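Local coordinates for LPXTG-motif cell wall anchor domain protein (Mobiluncus mulieris, PDB 5U5O) that probably mediates bacterial adhesion as a segment of a giant cell-wall-attached surface protein built from Ig-like domains with intramolecular cross-links, at residues V70-A80 and D91-M99; S61-T69 and M99-L108. One frame throughout, in Å; residues are numbered along the deposited sequence.

Contact 1: residues V70-A80 and D91-M99; sequences VKVTASMAKPA and DVKVYETEM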
loop_
_atom_site.group_PDB
_atom_site.type_symbol
_atom_site.label_atom_id
_atom_site.label_comp_id
_atom_site.label_asym_id
_atom_site.label_seq_id
_atom_site.Cartn_x
_atom_site.Cartn_y
_atom_site.Cartn_z
ATOM N N VAL A 70 -18.125 9.245 27.002
ATOM C CA VAL A 70 -17.136 8.829 27.997
ATOM C C VAL A 70 -17.347 9.623 29.279
ATOM O O VAL A 70 -17.308 10.853 29.253
ATOM C CB VAL A 70 -15.702 9.122 27.525
ATOM C CG1 VAL A 70 -14.701 8.802 28.627
ATOM C CG2 VAL A 70 -15.367 8.352 26.257
ATOM N N LYS A 71 -17.562 8.936 30.392
ATOM C CA LYS A 71 -17.636 9.573 31.698
ATOM C C LYS A 71 -16.265 9.437 32.312
ATOM O O LYS A 71 -15.793 8.358 32.623
ATOM C CB LYS A 71 -18.713 8.958 32.578
ATOM C CG LYS A 71 -18.920 9.794 33.841
ATOM C CD LYS A 71 -20.109 9.319 34.655
ATOM C CE LYS A 71 -20.339 10.241 35.836
ATOM N NZ LYS A 71 -21.540 9.826 36.593
ATOM N N VAL A 72 -15.589 10.578 32.474
ATOM C CA VAL A 72 -14.201 10.540 32.871
ATOM C C VAL A 72 -14.072 10.154 34.332
ATOM O O VAL A 72 -14.820 10.672 35.187
ATOM C CB VAL A 72 -13.553 11.907 32.600
ATOM C CG1 VAL A 72 -12.130 11.966 33.147
ATOM C CG2 VAL A 72 -13.568 12.154 31.098
ATOM N N THR A 73 -13.142 9.251 34.629
ATOM C CA THR A 73 -12.905 8.789 35.991
ATOM C C THR A 73 -11.409 8.561 36.239
ATOM O O THR A 73 -10.634 8.380 35.301
ATOM C CB THR A 73 -13.734 7.521 36.281
ATOM O OG1 THR A 73 -13.690 7.242 37.682
ATOM C CG2 THR A 73 -13.214 6.332 35.484
ATOM N N ALA A 74 -11.014 8.611 37.509
ATOM C CA ALA A 74 -9.609 8.477 37.904
ATOM C C ALA A 74 -8.924 7.224 37.385
ATOM O O ALA A 74 -7.759 7.265 37.039
ATOM C CB ALA A 74 -9.476 8.556 39.422
ATOM N N SER A 75 -9.654 6.114 37.292
ATOM C CA SER A 75 -9.054 4.865 36.808
ATOM C C SER A 75 -8.578 4.950 35.353
ATOM O O SER A 75 -7.789 4.122 34.928
ATOM C CB SER A 75 -10.031 3.701 36.946
ATOM O OG SER A 75 -11.088 3.891 36.049
ATOM N N MET A 76 -9.064 5.937 34.593
ATOM C CA MET A 76 -8.605 6.162 33.223
ATOM C C MET A 76 -7.279 6.900 33.105
ATOM O O MET A 76 -6.740 7.009 32.017
ATOM C CB MET A 76 -9.650 6.894 32.402
ATOM C CG MET A 76 -10.959 6.151 32.235
ATOM S SD MET A 76 -12.208 7.313 31.658
ATOM C CE MET A 76 -13.596 6.211 31.488
ATOM N N ALA A 77 -6.777 7.412 34.227
ATOM C CA ALA A 77 -5.591 8.247 34.198
ATOM C C ALA A 77 -4.369 7.440 33.752
ATOM O O ALA A 77 -4.170 6.303 34.172
ATOM C CB ALA A 77 -5.340 8.847 35.567
ATOM N N LYS A 78 -3.575 8.036 32.866
ATOM C CA LYS A 78 -2.315 7.447 32.430
ATOM C C LYS A 78 -1.212 8.487 32.452
ATOM O O LYS A 78 -1.476 9.685 32.331
ATOM C CB LYS A 78 -2.440 6.884 31.015
ATOM C CG LYS A 78 -3.484 5.790 30.852
ATOM C CD LYS A 78 -3.113 4.545 31.636
ATOM C CE LYS A 78 -4.208 3.485 31.595
ATOM N NZ LYS A 78 -5.422 3.773 32.430
ATOM N N PRO A 79 0.043 8.073 32.634
ATOM C CA PRO A 79 1.138 9.042 32.606
ATOM C C PRO A 79 1.260 9.760 31.274
ATOM O O PRO A 79 1.171 9.156 30.205
ATOM C CB PRO A 79 2.386 8.183 32.847
ATOM C CG PRO A 79 1.875 6.937 33.458
ATOM C CD PRO A 79 0.545 6.697 32.815
ATOM N N ALA A 80 1.484 11.075 31.364
ATOM C CA ALA A 80 1.656 11.878 30.179
ATOM C C ALA A 80 2.965 11.547 29.486
ATOM O O ALA A 80 3.962 11.253 30.131
ATOM C CB ALA A 80 1.631 13.346 30.539
ATOM N N ASP A 91 2.282 19.273 34.316
ATOM C CA ASP A 91 1.194 18.810 35.170
ATOM C C ASP A 91 -0.076 18.414 34.434
ATOM O O ASP A 91 -1.106 18.206 35.081
ATOM C CB ASP A 91 0.865 19.875 36.245
ATOM C CG ASP A 91 0.224 21.131 35.671
ATOM O OD1 ASP A 91 0.153 21.297 34.440
ATOM O OD2 ASP A 91 -0.171 22.019 36.471
ATOM N N VAL A 92 -0.027 18.291 33.102
ATOM C CA VAL A 92 -1.209 17.843 32.365
ATOM C C VAL A 92 -1.750 16.512 32.895
ATOM O O VAL A 92 -0.976 15.605 33.187
ATOM C CB VAL A 92 -0.946 17.772 30.838
ATOM C CG1 VAL A 92 0.082 16.711 30.471
ATOM C CG2 VAL A 92 -2.232 17.559 30.063
ATOM N N LYS A 93 -3.062 16.453 33.063
ATOM C CA LYS A 93 -3.741 15.246 33.502
ATOM C C LYS A 93 -4.288 14.575 32.254
ATOM O O LYS A 93 -5.063 15.140 31.501
ATOM C CB LYS A 93 -4.846 15.555 34.505
ATOM C CG LYS A 93 -4.276 16.084 35.821
ATOM C CD LYS A 93 -5.362 16.471 36.814
ATOM C CE LYS A 93 -4.798 17.217 38.014
ATOM N NZ LYS A 93 -3.987 16.345 38.902
ATOM N N VAL A 94 -3.882 13.309 32.048
ATOM C CA VAL A 94 -4.219 12.522 30.834
ATOM C C VAL A 94 -5.099 11.341 31.208
ATOM O O VAL A 94 -4.775 10.631 32.137
ATOM C CB VAL A 94 -2.969 12.037 30.098
ATOM C CG1 VAL A 94 -3.352 11.379 28.777
ATOM C CG2 VAL A 94 -1.989 13.172 29.863
ATOM N N TYR A 95 -6.233 11.267 30.539
ATOM C CA TYR A 95 -7.163 10.157 30.704
ATOM C C TYR A 95 -7.317 9.446 29.369
ATOM O O TYR A 95 -7.575 10.075 28.348
ATOM C CB TYR A 95 -8.507 10.655 31.181
ATOM C CG TYR A 95 -8.423 11.383 32.499
ATOM C CD1 TYR A 95 -8.072 12.734 32.556
ATOM C CD2 TYR A 95 -8.668 10.727 33.703
ATOM C CE1 TYR A 95 -7.989 13.398 33.767
ATOM C CE2 TYR A 95 -8.590 11.410 34.920
ATOM C CZ TYR A 95 -8.244 12.747 34.940
ATOM O OH TYR A 95 -8.161 13.399 36.143
ATOM N N GLU A 96 -7.209 8.107 29.381
ATOM C CA GLU A 96 -7.154 7.324 28.144
ATOM C C GLU A 96 -8.382 6.453 27.969
ATOM O O GLU A 96 -8.862 5.847 28.915
ATOM C CB GLU A 96 -5.901 6.485 28.142
ATOM C CG GLU A 96 -5.639 5.771 26.823
ATOM C CD GLU A 96 -4.339 5.011 26.839
ATOM O OE1 GLU A 96 -3.284 5.600 26.541
ATOM O OE2 GLU A 96 -4.365 3.779 27.054
ATOM N N THR A 97 -8.893 6.449 26.744
ATOM C CA THR A 97 -9.915 5.476 26.343
ATOM C C THR A 97 -9.605 5.083 24.908
ATOM O O THR A 97 -8.541 5.414 24.392
ATOM C CB THR A 97 -11.322 6.071 26.520
ATOM O OG1 THR A 97 -12.294 5.046 26.278
ATOM C CG2 THR A 97 -11.579 7.254 25.613
ATOM N N GLU A 98 -10.475 4.288 24.285
ATOM C CA GLU A 98 -10.208 3.874 22.902
ATOM C C GLU A 98 -11.473 3.673 22.103
ATOM O O GLU A 98 -12.547 3.458 22.668
ATOM C CB GLU A 98 -9.374 2.598 22.860
ATOM C CG GLU A 98 -10.044 1.394 23.480
ATOM C CD GLU A 98 -9.140 0.183 23.485
ATOM O OE1 GLU A 98 -8.248 0.111 24.353
ATOM O OE2 GLU A 98 -9.324 -0.699 22.621
ATOM N N MET A 99 -11.329 3.747 20.782
ATOM C CA MET A 99 -12.409 3.415 19.855
ATOM C C MET A 99 -11.803 2.697 18.655
ATOM O O MET A 99 -10.617 2.840 18.375
ATOM C CB MET A 99 -13.221 4.632 19.405
ATOM C CG MET A 99 -12.442 5.954 19.309
ATOM S SD MET A 99 -13.321 7.256 18.406
ATOM C CE MET A 99 -14.876 7.297 19.308
HETATM O O HOH W 1 -7.357 4.073 30.681
HETATM O O HOH W 2 -1.835 12.087 33.671
#
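Tyr95 swings its ring away from its own carbonyl carbon (chi1 -59°), and Val72 holds CG1 opposite its backbone N (chi1 174°); together these two torsions bring the methyl over one face of the ring. The evidence for a CH-pi contact is that CG1 of Val72 stands 3.9 Å from the centroid of the Tyr95 ring and 17° off its normal, displaced slightly toward the rim. At the ring edge, near its plane, lie CA of Ala74 and the carbonyl O of Thr73, the latter 3.5 Å from CD2 of Tyr95. The phenol oxygen is hydrogen-bonded to Glu40, which would steady the far end of the ring.

Past the short 3-10 turn at Ala74 to Met76, the chain meets the second segment through its backbone. Glu96 N donates to Met76 O at 2.9 Å and Lys78 N to Val94 O at 3.0 Å; both bonds are nearly straight at hydrogen, with both donors clearly tilted out of the carbonyl planes. The side chains of Lys78 and Glu96 cross at about a right angle, CG of Lys78 3.7 Å from CB of Glu96, while the carboxylate of Glu96 pairs with Arg34. A water accepts from Lys78 NZ and donates to Glu96 O and, over a longer distance, to Met76 O. A second water links Lys78 O to Val94 N. Beyond them, the methyl of Ala80 touches both CG1 of Val92 and CG2 of Val94, each at 3.7 Å.

Ala77 and Tyr95 form an antiparallel non-hydrogen-bonded pair with CA atoms 4.3 Å apart. The geometry is that of a short, weakly bonded segment at the edge of a sheet of the Ig-like T-Q ester bond domain, next to strand 94-104.

Contact 2: residues S61-T69 and M99-L108; sequences SALAKAATT and MDLTVKREDL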
loop_
_atom_site.group_PDB
_atom_site.type_symbol
_atom_site.label_atom_id
_atom_site.label_comp_id
_atom_site.label_asym_id
_atom_site.label_seq_id
_atom_site.Cartn_x
_atom_site.Cartn_y
_atom_site.Cartn_z
ATOM N N SER A 61 -15.380 12.063 2.454
ATOM C CA SER A 61 -14.227 11.195 2.148
ATOM C C SER A 61 -13.806 10.230 3.272
ATOM O O SER A 61 -12.860 9.459 3.092
ATOM C CB SER A 61 -13.018 12.036 1.721
ATOM O OG SER A 61 -13.296 12.749 0.528
ATOM N N ALA A 62 -14.509 10.241 4.405
ATOM C CA ALA A 62 -14.152 9.384 5.541
ATOM C C ALA A 62 -14.294 7.904 5.195
ATOM O O ALA A 62 -15.310 7.490 4.650
ATOM C CB ALA A 62 -15.010 9.713 6.752
ATOM N N LEU A 63 -13.254 7.136 5.512
ATOM C CA LEU A 63 -13.231 5.691 5.305
ATOM C C LEU A 63 -13.929 4.955 6.438
ATOM O O LEU A 63 -14.445 3.860 6.244
ATOM C CB LEU A 63 -11.785 5.201 5.206
ATOM C CG LEU A 63 -10.971 5.729 4.024
ATOM C CD1 LEU A 63 -9.482 5.515 4.235
ATOM C CD2 LEU A 63 -11.431 5.058 2.740
ATOM N N ALA A 64 -13.892 5.541 7.633
ATOM C CA ALA A 64 -14.537 4.969 8.806
ATOM C C ALA A 64 -14.802 6.112 9.770
ATOM O O ALA A 64 -14.091 7.129 9.765
ATOM C CB ALA A 64 -13.625 3.977 9.478
ATOM N N LYS A 65 -15.825 5.920 10.597
ATOM C CA LYS A 65 -16.220 6.879 11.629
ATOM C C LYS A 65 -16.659 6.134 12.872
ATOM O O LYS A 65 -17.241 5.057 12.770
ATOM C CB LYS A 65 -17.395 7.725 11.155
ATOM C CG LYS A 65 -17.143 8.633 9.974
ATOM C CD LYS A 65 -18.435 9.359 9.634
ATOM C CE LYS A 65 -18.263 10.315 8.474
ATOM N NZ LYS A 65 -19.468 11.174 8.315
ATOM N N ALA A 66 -16.412 6.692 14.046
ATOM C CA ALA A 66 -16.912 6.153 15.309
ATOM C C ALA A 66 -17.206 7.286 16.262
ATOM O O ALA A 66 -16.490 8.299 16.270
ATOM C CB ALA A 66 -15.889 5.248 15.963
ATOM N N ALA A 67 -18.208 7.124 17.118
ATOM C CA ALA A 67 -18.512 8.144 18.147
ATOM C C ALA A 67 -19.078 7.443 19.351
ATOM O O ALA A 67 -19.676 6.368 19.219
ATOM C CB ALA A 67 -19.487 9.183 17.613
ATOM N N THR A 68 -18.863 8.019 20.524
ATOM C CA THR A 68 -19.354 7.456 21.786
ATOM C C THR A 68 -19.304 8.516 22.878
ATOM O O THR A 68 -18.778 9.609 22.655
ATOM C CB THR A 68 -18.536 6.211 22.217
ATOM O OG1 THR A 68 -19.149 5.577 23.353
ATOM C CG2 THR A 68 -17.078 6.549 22.545
ATOM N N THR A 69 -19.855 8.197 24.045
ATOM C CA THR A 69 -19.742 9.042 25.219
ATOM C C THR A 69 -18.799 8.397 26.218
ATOM O O THR A 69 -18.678 7.161 26.261
ATOM C CB THR A 69 -21.097 9.333 25.869
ATOM O OG1 THR A 69 -21.810 8.118 26.048
ATOM C CG2 THR A 69 -21.907 10.286 25.010
ATOM N N MET A 99 -11.329 3.747 20.782
ATOM C CA MET A 99 -12.409 3.415 19.855
ATOM C C MET A 99 -11.803 2.697 18.655
ATOM O O MET A 99 -10.617 2.840 18.375
ATOM C CB MET A 99 -13.221 4.632 19.405
ATOM C CG MET A 99 -12.442 5.954 19.309
ATOM S SD MET A 99 -13.321 7.256 18.406
ATOM C CE MET A 99 -14.876 7.297 19.308
ATOM N N ASP A 100 -12.618 1.885 17.982
ATOM C CA ASP A 100 -12.194 1.182 16.778
ATOM C C ASP A 100 -12.701 1.870 15.526
ATOM O O ASP A 100 -13.846 2.319 15.476
ATOM C CB ASP A 100 -12.743 -0.242 16.785
ATOM C CG ASP A 100 -12.031 -1.156 17.768
ATOM O OD1 ASP A 100 -10.920 -0.858 18.249
ATOM O OD2 ASP A 100 -12.565 -2.281 17.959
ATOM N N LEU A 101 -11.843 1.937 14.509
ATOM C CA LEU A 101 -12.201 2.454 13.189
ATOM C C LEU A 101 -11.905 1.353 12.163
ATOM O O LEU A 101 -10.740 1.028 11.912
ATOM C CB LEU A 101 -11.394 3.722 12.877
ATOM C CG LEU A 101 -11.732 4.944 13.743
ATOM C CD1 LEU A 101 -10.660 6.011 13.595
ATOM C CD2 LEU A 101 -13.096 5.498 13.364
ATOM N N THR A 102 -12.961 0.775 11.599
ATOM C CA THR A 102 -12.828 -0.385 10.733
ATOM C C THR A 102 -13.045 0.021 9.291
ATOM O O THR A 102 -14.059 0.614 8.938
ATOM C CB THR A 102 -13.781 -1.491 11.200
ATOM O OG1 THR A 102 -13.384 -1.892 12.518
ATOM C CG2 THR A 102 -13.724 -2.694 10.291
ATOM N N VAL A 103 -12.067 -0.315 8.455
ATOM C CA VAL A 103 -12.091 0.016 7.037
ATOM C C VAL A 103 -12.082 -1.263 6.201
ATOM O O VAL A 103 -11.304 -2.191 6.455
ATOM C CB VAL A 103 -10.929 0.981 6.658
ATOM C CG1 VAL A 103 -9.566 0.439 7.059
ATOM C CG2 VAL A 103 -10.974 1.354 5.188
ATOM N N LYS A 104 -12.964 -1.299 5.206
ATOM C CA LYS A 104 -13.012 -2.405 4.261
ATOM C C LYS A 104 -11.799 -2.335 3.346
ATOM O O LYS A 104 -11.473 -1.272 2.831
ATOM C CB LYS A 104 -14.292 -2.355 3.427
ATOM C CG LYS A 104 -15.560 -2.584 4.239
ATOM C CD LYS A 104 -16.803 -2.622 3.358
ATOM C CE LYS A 104 -17.066 -1.278 2.694
ATOM N NZ LYS A 104 -18.427 -1.179 2.102
ATOM N N ARG A 105 -11.144 -3.473 3.130
ATOM C CA ARG A 105 -9.954 -3.511 2.280
ATOM C C ARG A 105 -10.238 -2.945 0.889
ATOM O O ARG A 105 -9.402 -2.229 0.338
ATOM C CB ARG A 105 -9.378 -4.926 2.177
ATOM C CG ARG A 105 -7.953 -4.964 1.632
ATOM C CD ARG A 105 -7.304 -6.324 1.862
ATOM N NE ARG A 105 -7.774 -7.310 0.899
ATOM C CZ ARG A 105 -7.379 -7.391 -0.372
ATOM N NH1 ARG A 105 -7.889 -8.336 -1.150
ATOM N NH2 ARG A 105 -6.486 -6.543 -0.882
ATOM N N GLU A 106 -11.422 -3.239 0.345
ATOM C CA GLU A 106 -11.797 -2.740 -0.989
ATOM C C GLU A 106 -12.006 -1.220 -1.071
ATOM O O GLU A 106 -11.872 -0.644 -2.146
ATOM C CB GLU A 106 -13.021 -3.482 -1.547
ATOM C CG GLU A 106 -14.342 -3.241 -0.823
ATOM C CD GLU A 106 -15.560 -3.737 -1.587
ATOM O OE1 GLU A 106 -15.421 -4.289 -2.707
ATOM O OE2 GLU A 106 -16.674 -3.566 -1.055
ATOM N N ASP A 107 -12.331 -0.573 0.051
ATOM C CA ASP A 107 -12.382 0.897 0.100
ATOM C C ASP A 107 -10.999 1.548 0.057
ATOM O O ASP A 107 -10.891 2.745 -0.218
ATOM C CB ASP A 107 -13.146 1.379 1.339
ATOM C CG ASP A 107 -14.631 1.079 1.266
ATOM O OD1 ASP A 107 -15.113 0.614 0.210
ATOM O OD2 ASP A 107 -15.322 1.320 2.269
ATOM N N LEU A 108 -9.956 0.773 0.349
ATOM C CA LEU A 108 -8.570 1.215 0.178
ATOM C C LEU A 108 -8.026 0.890 -1.210
ATOM O O LEU A 108 -7.426 1.739 -1.868
ATOM C CB LEU A 108 -7.680 0.588 1.260
ATOM C CG LEU A 108 -8.017 0.997 2.700
ATOM C CD1 LEU A 108 -7.235 0.147 3.689
ATOM C CD2 LEU A 108 -7.744 2.476 2.922
HETATM O O HOH W 3 -14.456 1.465 4.856
#
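Leu63 and Leu108 meet at about a right angle, the CD1 methyl of Leu63 lying 3.7 Å from CD2 of Leu108. Nearer the backbone, CB of Leu63 rests against CG2 of Val103 at 3.9 Å, and its other branch, CD2, reaches the carbonyl O of Asp107. Leu63 thus spreads its two methyls between side chain and backbone of the short helix that follows strand 94-104.

Along the strands the pattern changes, because Ala64 and Ala66 are the residues of strand 64-69 that face the middle of strand 99-104. CB of Ala64 points at the second segment and comes within 3.4 Å of the carbonyl O of Thr102, while CB of Ala66 similarly nears Asp100 O. Leu101 leaves its backbone at a slant, but with CG turned away from its carbonyl carbon (chi1 -68°) its CD2 branch reaches back over the first strand, 3.6 Å from Ala66 N. Met99 bends at its last torsion (chi3 54°), which lays CE against the backbone of Ala66, 3.6 Å from its O, and brings the same methyl near Thr68 CG2. The side chains of Met99 and Thr68 run past one another in opposite directions.

The two strand axes approach to 5.9 Å and run nearly antiparallel at 158°, yet these strands pair with different neighbours: Ala64 and Ala66 bond to Leu50 and Gly48 of strand 43-52. Strand 118-127 adds Leu120 and Val122 to the apolar side.

Polar linkage is indirect. One water donates to Leu63 O and to Asp107 OD2, the latter at 2.7 Å, and accepts from Lys104 N. The chemistry is therefore chiefly van der Waals: with just methyls at Ala64 and Ala66, Leu101 CD2 and Met99 CE can probably approach the backbone of strand 64-69, and one water bridges Leu63 O to the helix start.

Both contacts join the same pair of strands, 64-71 and 94-104, at successive positions along them, and their centres lie about 23 Å apart. Contact 1 is nested inside the loop that contact 2 closes. Met99 belongs to the second segment of each, but its side chain works in contact 2. The mode of association differs: contact 1 includes two backbone hydrogen bonds and a brief, weakly bonded strand pairing at 77-78, whereas contact 2 relies on side-chain packing between strands of different sheets. The centre of contact 1 lies about 34 Å, and that of contact 2 about 17 Å, from the centre of the chain, consistent with their following one another along the T-Q ester bond domain.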